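Local coordinates for protein N-alpha-acetyltransferase 35, NatC auxiliary subunit (Saccharomyces cerevisiae, PDB 6YGA) that serves as the auxiliary subunit of the NatC N-terminal acetyltransferase, the complex that acetylates the N-terminal methionine of the L-A virus Gag protein, at residues B[235-243]-B[342-350]; B[315-325]-B[660-668]. All blocks are in the same frame, centred on the assembly; numbering follows the deposited sequence.

Interaction 1: B[235-243]-B[342-350]; sequences DHLTDYSTK and LFPLFFIRD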
loop_
_atom_site.group_PDB
_atom_site.type_symbol
_atom_site.label_atom_id
_atom_site.label_comp_id
_atom_site.label_asym_id
_atom_site.label_seq_id
_atom_site.Cartn_x
_atom_site.Cartn_y
_atom_site.Cartn_z
ATOM N N ASP B 235 -8.949 20.186 -14.639
ATOM C CA ASP B 235 -9.983 21.179 -14.361
ATOM C C ASP B 235 -10.582 20.994 -12.971
ATOM O O ASP B 235 -11.035 21.966 -12.358
ATOM C CB ASP B 235 -11.090 21.115 -15.419
ATOM C CG ASP B 235 -10.587 21.393 -16.828
ATOM O OD1 ASP B 235 -9.559 22.086 -16.985
ATOM O OD2 ASP B 235 -11.234 20.919 -17.786
ATOM N N HIS B 236 -10.587 19.763 -12.453
ATOM C CA HIS B 236 -11.218 19.510 -11.164
ATOM C C HIS B 236 -10.403 20.052 -9.997
ATOM O O HIS B 236 -10.936 20.162 -8.887
ATOM C CB HIS B 236 -11.474 18.014 -10.992
ATOM C CG HIS B 236 -12.288 17.420 -12.098
ATOM N ND1 HIS B 236 -13.567 17.844 -12.392
ATOM C CD2 HIS B 236 -11.999 16.447 -12.993
ATOM C CE1 HIS B 236 -14.032 17.154 -13.417
ATOM N NE2 HIS B 236 -13.102 16.298 -13.800
ATOM N N LEU B 237 -9.137 20.403 -10.218
ATOM C CA LEU B 237 -8.320 21.043 -9.194
ATOM C C LEU B 237 -8.079 22.521 -9.460
ATOM O O LEU B 237 -8.124 23.326 -8.524
ATOM C CB LEU B 237 -6.969 20.337 -9.062
ATOM C CG LEU B 237 -6.944 19.039 -8.257
ATOM C CD1 LEU B 237 -5.526 18.748 -7.809
ATOM C CD2 LEU B 237 -7.888 19.113 -7.066
ATOM N N THR B 238 -7.818 22.901 -10.713
ATOM C CA THR B 238 -7.535 24.301 -11.012
ATOM C C THR B 238 -8.762 25.173 -10.782
ATOM O O THR B 238 -8.660 26.258 -10.198
ATOM C CB THR B 238 -7.042 24.448 -12.452
ATOM O OG1 THR B 238 -8.089 24.084 -13.358
ATOM C CG2 THR B 238 -5.834 23.559 -12.699
ATOM N N ASP B 239 -9.930 24.713 -11.229
ATOM C CA ASP B 239 -11.171 25.455 -11.082
ATOM C C ASP B 239 -12.183 24.747 -10.194
ATOM O O ASP B 239 -13.273 25.288 -9.973
ATOM C CB ASP B 239 -11.795 25.719 -12.460
ATOM C CG ASP B 239 -10.781 26.211 -13.478
ATOM O OD1 ASP B 239 -9.956 27.082 -13.130
ATOM O OD2 ASP B 239 -10.808 25.722 -14.627
ATOM N N TYR B 240 -11.854 23.560 -9.677
ATOM C CA TYR B 240 -12.767 22.771 -8.845
ATOM C C TYR B 240 -14.088 22.524 -9.567
ATOM O O TYR B 240 -15.167 22.567 -8.973
ATOM C CB TYR B 240 -12.987 23.430 -7.481
ATOM C CG TYR B 240 -11.705 23.566 -6.689
ATOM C CD1 TYR B 240 -11.068 22.445 -6.172
ATOM C CD2 TYR B 240 -11.122 24.808 -6.474
ATOM C CE1 TYR B 240 -9.889 22.557 -5.457
ATOM C CE2 TYR B 240 -9.943 24.930 -5.758
ATOM C CZ TYR B 240 -9.332 23.801 -5.252
ATOM O OH TYR B 240 -8.160 23.918 -4.540
ATOM N N SER B 241 -13.991 22.262 -10.867
ATOM C CA SER B 241 -15.170 22.022 -11.683
ATOM C C SER B 241 -15.815 20.693 -11.314
ATOM O O SER B 241 -15.132 19.691 -11.086
ATOM C CB SER B 241 -14.791 22.034 -13.164
ATOM O OG SER B 241 -15.887 21.667 -13.980
ATOM N N THR B 242 -17.142 20.694 -11.245
ATOM C CA THR B 242 -17.910 19.481 -11.010
ATOM C C THR B 242 -18.563 18.953 -12.279
ATOM O O THR B 242 -19.322 17.982 -12.210
ATOM C CB THR B 242 -18.982 19.725 -9.944
ATOM O OG1 THR B 242 -19.859 20.773 -10.375
ATOM C CG2 THR B 242 -18.337 20.117 -8.622
ATOM N N LYS B 243 -18.288 19.565 -13.429
ATOM C CA LYS B 243 -18.926 19.151 -14.670
ATOM C C LYS B 243 -18.397 17.795 -15.119
ATOM O O LYS B 243 -17.220 17.470 -14.932
ATOM C CB LYS B 243 -18.701 20.202 -15.756
ATOM C CG LYS B 243 -19.246 21.572 -15.391
ATOM C CD LYS B 243 -18.813 22.630 -16.387
ATOM C CE LYS B 243 -19.254 24.011 -15.930
ATOM N NZ LYS B 243 -18.775 25.090 -16.836
ATOM N N LEU B 342 -7.240 12.758 -5.866
ATOM C CA LEU B 342 -8.064 13.918 -6.180
ATOM C C LEU B 342 -8.951 14.309 -5.004
ATOM O O LEU B 342 -9.131 15.503 -4.727
ATOM C CB LEU B 342 -8.908 13.629 -7.422
ATOM C CG LEU B 342 -9.546 14.841 -8.097
ATOM C CD1 LEU B 342 -8.466 15.796 -8.565
ATOM C CD2 LEU B 342 -10.418 14.397 -9.259
ATOM N N PHE B 343 -9.494 13.320 -4.289
ATOM C CA PHE B 343 -10.473 13.613 -3.244
ATOM C C PHE B 343 -9.931 14.534 -2.154
ATOM O O PHE B 343 -10.559 15.576 -1.898
ATOM C CB PHE B 343 -11.021 12.301 -2.670
ATOM C CG PHE B 343 -11.683 12.462 -1.337
ATOM C CD1 PHE B 343 -12.920 13.081 -1.226
ATOM C CD2 PHE B 343 -11.067 11.996 -0.192
ATOM C CE1 PHE B 343 -13.522 13.230 0.006
ATOM C CE2 PHE B 343 -11.664 12.141 1.043
ATOM C CZ PHE B 343 -12.894 12.758 1.143
ATOM N N PRO B 344 -8.798 14.253 -1.493
ATOM C CA PRO B 344 -8.346 15.195 -0.454
ATOM C C PRO B 344 -8.006 16.573 -0.995
ATOM O O PRO B 344 -8.245 17.571 -0.306
ATOM C CB PRO B 344 -7.121 14.492 0.150
ATOM C CG PRO B 344 -7.315 13.053 -0.172
ATOM C CD PRO B 344 -7.923 13.067 -1.541
ATOM N N LEU B 345 -7.467 16.662 -2.215
ATOM C CA LEU B 345 -7.170 17.969 -2.794
ATOM C C LEU B 345 -8.442 18.703 -3.199
ATOM O O LEU B 345 -8.510 19.932 -3.086
ATOM C CB LEU B 345 -6.242 17.810 -3.997
ATOM C CG LEU B 345 -4.898 17.163 -3.669
ATOM C CD1 LEU B 345 -4.087 16.912 -4.931
ATOM C CD2 LEU B 345 -4.136 18.047 -2.696
ATOM N N PHE B 346 -9.448 17.967 -3.672
ATOM C CA PHE B 346 -10.745 18.550 -3.993
ATOM C C PHE B 346 -11.536 18.889 -2.736
ATOM O O PHE B 346 -12.308 19.854 -2.732
ATOM C CB PHE B 346 -11.533 17.576 -4.873
ATOM C CG PHE B 346 -12.841 18.118 -5.374
ATOM C CD1 PHE B 346 -12.890 18.876 -6.529
ATOM C CD2 PHE B 346 -14.022 17.847 -4.704
ATOM C CE1 PHE B 346 -14.088 19.372 -7.000
ATOM C CE2 PHE B 346 -15.226 18.339 -5.170
ATOM C CZ PHE B 346 -15.258 19.104 -6.321
ATOM N N PHE B 347 -11.348 18.115 -1.667
ATOM C CA PHE B 347 -12.090 18.321 -0.427
ATOM C C PHE B 347 -11.464 19.424 0.419
ATOM O O PHE B 347 -12.178 20.268 0.970
ATOM C CB PHE B 347 -12.153 17.003 0.349
ATOM C CG PHE B 347 -13.099 17.015 1.512
ATOM C CD1 PHE B 347 -14.468 17.074 1.311
ATOM C CD2 PHE B 347 -12.619 16.931 2.809
ATOM C CE1 PHE B 347 -15.341 17.074 2.387
ATOM C CE2 PHE B 347 -13.486 16.929 3.885
ATOM C CZ PHE B 347 -14.848 17.000 3.673
ATOM N N ILE B 348 -10.138 19.431 0.527
ATOM C CA ILE B 348 -9.389 20.428 1.283
ATOM C C ILE B 348 -8.659 21.292 0.265
ATOM O O ILE B 348 -7.698 20.836 -0.368
ATOM C CB ILE B 348 -8.412 19.772 2.265
ATOM C CG1 ILE B 348 -9.156 18.769 3.149
ATOM C CG2 ILE B 348 -7.702 20.820 3.104
ATOM C CD1 ILE B 348 -8.259 17.985 4.079
ATOM N N ARG B 349 -9.099 22.540 0.114
ATOM C CA ARG B 349 -8.781 23.336 -1.061
ATOM C C ARG B 349 -7.684 24.366 -0.776
ATOM O O ARG B 349 -7.120 24.437 0.319
ATOM C CB ARG B 349 -10.051 24.001 -1.589
ATOM C CG ARG B 349 -11.083 22.996 -2.070
ATOM C CD ARG B 349 -12.259 23.658 -2.758
ATOM N NE ARG B 349 -13.160 22.651 -3.307
ATOM C CZ ARG B 349 -14.303 22.917 -3.931
ATOM N NH1 ARG B 349 -14.704 24.171 -4.095
ATOM N NH2 ARG B 349 -15.046 21.921 -4.393
ATOM N N ASP B 350 -7.388 25.180 -1.796
ATOM C CA ASP B 350 -6.227 26.065 -1.745
ATOM C C ASP B 350 -6.375 27.137 -0.676
ATOM O O ASP B 350 -5.418 27.436 0.048
ATOM C CB ASP B 350 -6.005 26.716 -3.111
ATOM C CG ASP B 350 -5.472 25.749 -4.140
ATOM O OD1 ASP B 350 -4.712 24.834 -3.761
ATOM O OD2 ASP B 350 -5.811 25.907 -5.332
HETATM O O HOH W 1 -16.980 23.787 -6.400
#

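Interaction 2: B[315-325]-B[660-668]; sequences KAESALETYQF and LVTGTRLVQ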
loop_
_atom_site.group_PDB
_atom_site.type_symbol
_atom_site.label_atom_id
_atom_site.label_comp_id
_atom_site.label_asym_id
_atom_site.label_seq_id
_atom_site.Cartn_x
_atom_site.Cartn_y
_atom_site.Cartn_z
ATOM N N LYS B 315 -21.632 18.359 -3.481
ATOM C CA LYS B 315 -23.060 18.561 -3.264
ATOM C C LYS B 315 -23.478 18.389 -1.810
ATOM O O LYS B 315 -24.673 18.493 -1.511
ATOM C CB LYS B 315 -23.860 17.592 -4.138
ATOM C CG LYS B 315 -23.727 17.845 -5.629
ATOM C CD LYS B 315 -23.904 16.559 -6.421
ATOM C CE LYS B 315 -25.180 15.832 -6.035
ATOM N NZ LYS B 315 -25.285 14.518 -6.727
ATOM N N ALA B 316 -22.538 18.123 -0.909
ATOM C CA ALA B 316 -22.885 17.878 0.483
ATOM C C ALA B 316 -23.383 19.154 1.149
ATOM O O ALA B 316 -22.836 20.240 0.941
ATOM C CB ALA B 316 -21.682 17.325 1.242
ATOM N N GLU B 317 -24.436 19.013 1.950
ATOM C CA GLU B 317 -25.028 20.130 2.668
ATOM C C GLU B 317 -24.889 20.006 4.179
ATOM O O GLU B 317 -25.423 20.850 4.906
ATOM C CB GLU B 317 -26.509 20.274 2.295
ATOM C CG GLU B 317 -26.763 20.949 0.951
ATOM C CD GLU B 317 -26.227 22.370 0.894
ATOM O OE1 GLU B 317 -25.297 22.628 0.101
ATOM O OE2 GLU B 317 -26.733 23.230 1.647
ATOM N N SER B 318 -24.189 18.988 4.672
ATOM C CA SER B 318 -24.003 18.821 6.105
ATOM C C SER B 318 -22.720 18.044 6.357
ATOM O O SER B 318 -22.155 17.425 5.452
ATOM C CB SER B 318 -25.201 18.110 6.750
ATOM O OG SER B 318 -25.279 16.754 6.346
ATOM N N ALA B 319 -22.259 18.095 7.609
ATOM C CA ALA B 319 -21.073 17.335 7.987
ATOM C C ALA B 319 -21.332 15.837 7.938
ATOM O O ALA B 319 -20.410 15.057 7.673
ATOM C CB ALA B 319 -20.601 17.747 9.381
ATOM N N LEU B 320 -22.573 15.418 8.181
ATOM C CA LEU B 320 -22.890 13.996 8.139
ATOM C C LEU B 320 -22.834 13.455 6.718
ATOM O O LEU B 320 -22.478 12.289 6.512
ATOM C CB LEU B 320 -24.266 13.751 8.759
ATOM C CG LEU B 320 -24.687 12.298 8.980
ATOM C CD1 LEU B 320 -23.563 11.514 9.633
ATOM C CD2 LEU B 320 -25.944 12.243 9.834
ATOM N N GLU B 321 -23.161 14.287 5.727
ATOM C CA GLU B 321 -23.108 13.832 4.341
ATOM C C GLU B 321 -21.668 13.656 3.867
ATOM O O GLU B 321 -21.370 12.714 3.124
ATOM C CB GLU B 321 -23.876 14.801 3.442
ATOM C CG GLU B 321 -25.392 14.666 3.577
ATOM C CD GLU B 321 -26.158 15.637 2.698
ATOM O OE1 GLU B 321 -25.527 16.557 2.139
ATOM O OE2 GLU B 321 -27.392 15.480 2.566
ATOM N N THR B 322 -20.761 14.546 4.286
ATOM C CA THR B 322 -19.345 14.340 3.986
ATOM C C THR B 322 -18.789 13.148 4.755
ATOM O O THR B 322 -18.009 12.359 4.209
ATOM C CB THR B 322 -18.533 15.596 4.313
ATOM O OG1 THR B 322 -18.693 15.928 5.699
ATOM C CG2 THR B 322 -18.978 16.767 3.457
ATOM N N TYR B 323 -19.178 13.006 6.025
ATOM C CA TYR B 323 -18.676 11.909 6.845
ATOM C C TYR B 323 -19.039 10.559 6.235
ATOM O O TYR B 323 -18.183 9.677 6.092
ATOM C CB TYR B 323 -19.226 12.046 8.267
ATOM C CG TYR B 323 -18.867 10.931 9.225
ATOM C CD1 TYR B 323 -17.686 10.966 9.958
ATOM C CD2 TYR B 323 -19.726 9.859 9.420
ATOM C CE1 TYR B 323 -17.364 9.951 10.844
ATOM C CE2 TYR B 323 -19.414 8.843 10.300
ATOM C CZ TYR B 323 -18.234 8.892 11.010
ATOM O OH TYR B 323 -17.928 7.876 11.885
ATOM N N GLN B 324 -20.305 10.390 5.844
ATOM C CA GLN B 324 -20.732 9.136 5.228
ATOM C C GLN B 324 -20.158 8.967 3.827
ATOM O O GLN B 324 -19.953 7.833 3.377
ATOM C CB GLN B 324 -22.258 9.061 5.195
ATOM C CG GLN B 324 -22.907 8.985 6.573
ATOM C CD GLN B 324 -22.848 7.592 7.182
ATOM O OE1 GLN B 324 -21.807 6.935 7.169
ATOM N NE2 GLN B 324 -23.975 7.135 7.718
ATOM N N PHE B 325 -19.896 10.070 3.120
ATOM C CA PHE B 325 -19.204 9.960 1.841
ATOM C C PHE B 325 -17.805 9.391 2.034
ATOM O O PHE B 325 -17.375 8.511 1.281
ATOM C CB PHE B 325 -19.142 11.321 1.143
ATOM C CG PHE B 325 -18.426 11.290 -0.186
ATOM C CD1 PHE B 325 -17.052 11.479 -0.257
ATOM C CD2 PHE B 325 -19.127 11.076 -1.363
ATOM C CE1 PHE B 325 -16.392 11.448 -1.472
ATOM C CE2 PHE B 325 -18.471 11.048 -2.583
ATOM C CZ PHE B 325 -17.103 11.233 -2.637
ATOM N N LEU B 660 -35.006 7.652 11.234
ATOM C CA LEU B 660 -33.561 7.538 11.107
ATOM C C LEU B 660 -32.996 8.691 10.288
ATOM O O LEU B 660 -33.644 9.201 9.370
ATOM C CB LEU B 660 -33.157 6.214 10.446
ATOM C CG LEU B 660 -33.471 4.902 11.167
ATOM C CD1 LEU B 660 -33.201 3.703 10.263
ATOM C CD2 LEU B 660 -32.676 4.785 12.458
ATOM N N VAL B 661 -31.774 9.084 10.633
ATOM C CA VAL B 661 -30.968 10.001 9.836
ATOM C C VAL B 661 -29.630 9.318 9.590
ATOM O O VAL B 661 -28.864 9.088 10.534
ATOM C CB VAL B 661 -30.779 11.360 10.529
ATOM C CG1 VAL B 661 -29.719 12.185 9.814
ATOM C CG2 VAL B 661 -32.091 12.115 10.575
ATOM N N THR B 662 -29.363 8.970 8.327
ATOM C CA THR B 662 -28.144 8.265 7.956
ATOM C C THR B 662 -27.147 9.118 7.186
ATOM O O THR B 662 -25.963 8.772 7.157
ATOM C CB THR B 662 -28.477 7.024 7.113
ATOM O OG1 THR B 662 -29.052 7.430 5.865
ATOM C CG2 THR B 662 -29.461 6.127 7.849
ATOM N N GLY B 663 -27.589 10.208 6.560
ATOM C CA GLY B 663 -26.674 11.081 5.844
ATOM C C GLY B 663 -26.009 10.435 4.650
ATOM O O GLY B 663 -24.911 10.848 4.258
ATOM N N THR B 664 -26.650 9.432 4.052
ATOM C CA THR B 664 -26.068 8.665 2.961
ATOM C C THR B 664 -26.541 9.139 1.591
ATOM O O THR B 664 -26.439 8.386 0.618
ATOM C CB THR B 664 -26.387 7.179 3.132
ATOM O OG1 THR B 664 -27.807 7.003 3.228
ATOM C CG2 THR B 664 -25.729 6.634 4.386
ATOM N N ARG B 665 -27.048 10.372 1.495
ATOM C CA ARG B 665 -27.620 10.840 0.235
ATOM C C ARG B 665 -26.604 10.784 -0.901
ATOM O O ARG B 665 -26.948 10.419 -2.031
ATOM C CB ARG B 665 -28.163 12.260 0.400
ATOM C CG ARG B 665 -28.698 12.874 -0.888
ATOM C CD ARG B 665 -29.335 14.233 -0.635
ATOM N NE ARG B 665 -28.370 15.222 -0.161
ATOM C CZ ARG B 665 -27.760 16.107 -0.946
ATOM N NH1 ARG B 665 -28.016 16.131 -2.247
ATOM N NH2 ARG B 665 -26.897 16.971 -0.429
ATOM N N LEU B 666 -25.346 11.128 -0.622
ATOM C CA LEU B 666 -24.338 11.157 -1.673
ATOM C C LEU B 666 -23.813 9.772 -2.030
ATOM O O LEU B 666 -23.252 9.601 -3.116
ATOM C CB LEU B 666 -23.170 12.057 -1.261
ATOM C CG LEU B 666 -23.516 13.488 -0.849
ATOM C CD1 LEU B 666 -22.247 14.295 -0.620
ATOM C CD2 LEU B 666 -24.406 14.155 -1.889
ATOM N N VAL B 667 -23.979 8.786 -1.151
ATOM C CA VAL B 667 -23.450 7.448 -1.394
ATOM C C VAL B 667 -24.560 6.423 -1.199
ATOM O O VAL B 667 -24.338 5.352 -0.622
ATOM C CB VAL B 667 -22.255 7.153 -0.470
ATOM C CG1 VAL B 667 -21.036 7.939 -0.919
ATOM C CG2 VAL B 667 -22.605 7.492 0.973
ATOM N N GLN B 668 -25.760 6.740 -1.691
ATOM C CA GLN B 668 -26.922 5.905 -1.402
ATOM C C GLN B 668 -26.749 4.499 -1.962
ATOM O O GLN B 668 -26.969 3.508 -1.256
ATOM C CB GLN B 668 -28.189 6.561 -1.955
ATOM C CG GLN B 668 -29.471 5.814 -1.614
ATOM C CD GLN B 668 -30.692 6.426 -2.266
ATOM O OE1 GLN B 668 -30.579 7.312 -3.113
ATOM N NE2 GLN B 668 -31.870 5.957 -1.873
HETATM O O HOH W 2 -23.806 11.377 1.968
#

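Interaction 1: B[235-243]-B[342-350]
Tyr240 and Arg349 carry this contact as a flat stack: the guanidinium lies over one ring face with the planes 8° apart and CZ 4.4 Å from the Tyr240 ring centroid, an off-centre cation-pi pair. The methylene part of the arginine is better centred, since Arg349 CD sits 3.6 Å from the Tyr240 centroid, almost on the ring normal, as a CH-pi contact. On the opposite face the ring is covered by Leu237 O. Beyond the ring, Asp350 N donates to Tyr240 OH at 3.1 Å, with a bent N-H...O angle of 136°. Arg349 is positioned by a straight bond from NE to Phe346 O (3.0 Å), and its extended chain lays the guanidinium along Tyr240. The Phe346 ring, with CG anti to its backbone N (chi1 -175°), turns its edge to His236 O, CD1 lying 3.3 Å from that oxygen. Next to it, Leu237 CG packs on Leu342 CD1 at 3.6 Å and Leu237 CD1 on Leu345 CD1. Farther out, His236 ND1 donates to Ser241 O (2.8 Å), fastening the turn after helix 235-238. Leu165 and Val307 flank this apolar layer. Together these contacts join two helix C-termini and their exit loops in a mainly helical scaffold.

Interaction 2: B[315-325]-B[660-668]
Glu321 and Gly663 mark the closest backbone approach, 4.7 Å between CA atoms, where the irregular 660-668 segment runs against the first turns of helix 319-328. With no side chain and positive phi (65°), Gly663 lies against the helix, its CA next to Leu320 CG; Glu321 CA makes a nearly linear CA-H...O contact to Gly663 O at 3.5 Å. A water bridges the backbones, donating to Glu321 O and Gly663 O and accepting from Leu666 N. Ser318, the N-cap of the helix, accepts a weak bond from Glu321 N at OG.

Arg665 grips the Glu321 carboxylate side-on. NE reaches OE2 of Glu321 at 2.9 Å, in the guanidinium plane but from above the carboxylate plane, while NH2 meets OE1 on its syn side but tilted out of the carboxylate plane; the two planes are 51° apart. A bend at chi3 (64°) of Arg665 turns its guanidinium to Glu321, and NH2 also donates to Lys315 O at 2.9 Å. Glu317 N donates to Glu321 OE1 at 2.7 Å from the opposite face to Arg665 NH2, so two donors fix that oxygen.

At the other side, Gln324 bends at chi2 and gives NE2 to Thr662 O, 2.6 Å away and in the carbonyl plane. Alongside these polar contacts, Leu666 CD1 packs on Ala316 CB (3.6 Å) and Val667 CG1 on Phe325 CD2 (3.7 Å). Asp655 takes up the backbone N atoms of Thr662 and Gly663, while Phe537 and Tyr540 of helix 511-564 adjoin Leu320 and Gln324. This is loop-on-helix packing within the TPR-like helical region.

In the fold
The centres of interactions 1 and 2 lie about 19 Å apart, and helices 319-328 and 337-347, which follow each other in the chain, connect them. Along the sequence the segments alternate: 235-243, 315-325, 342-350, then 660-668. The two contacts also touch directly, Phe343 CE1 meeting Phe325 CE1 at 3.7 Å and Phe347 CE1 meeting Thr322 CG2 at 3.8 Å. Phe329 meets the rings of both Phe343 and Phe325, and Tyr399 of helix 386-402 stacks on Phe347 while bonding to Thr322. The consecutive helix pair thus links earlier helical parts of the chain to the loop before helix 668-701. No other subunit touches these segments, so both contacts are internal to this auxiliary subunit.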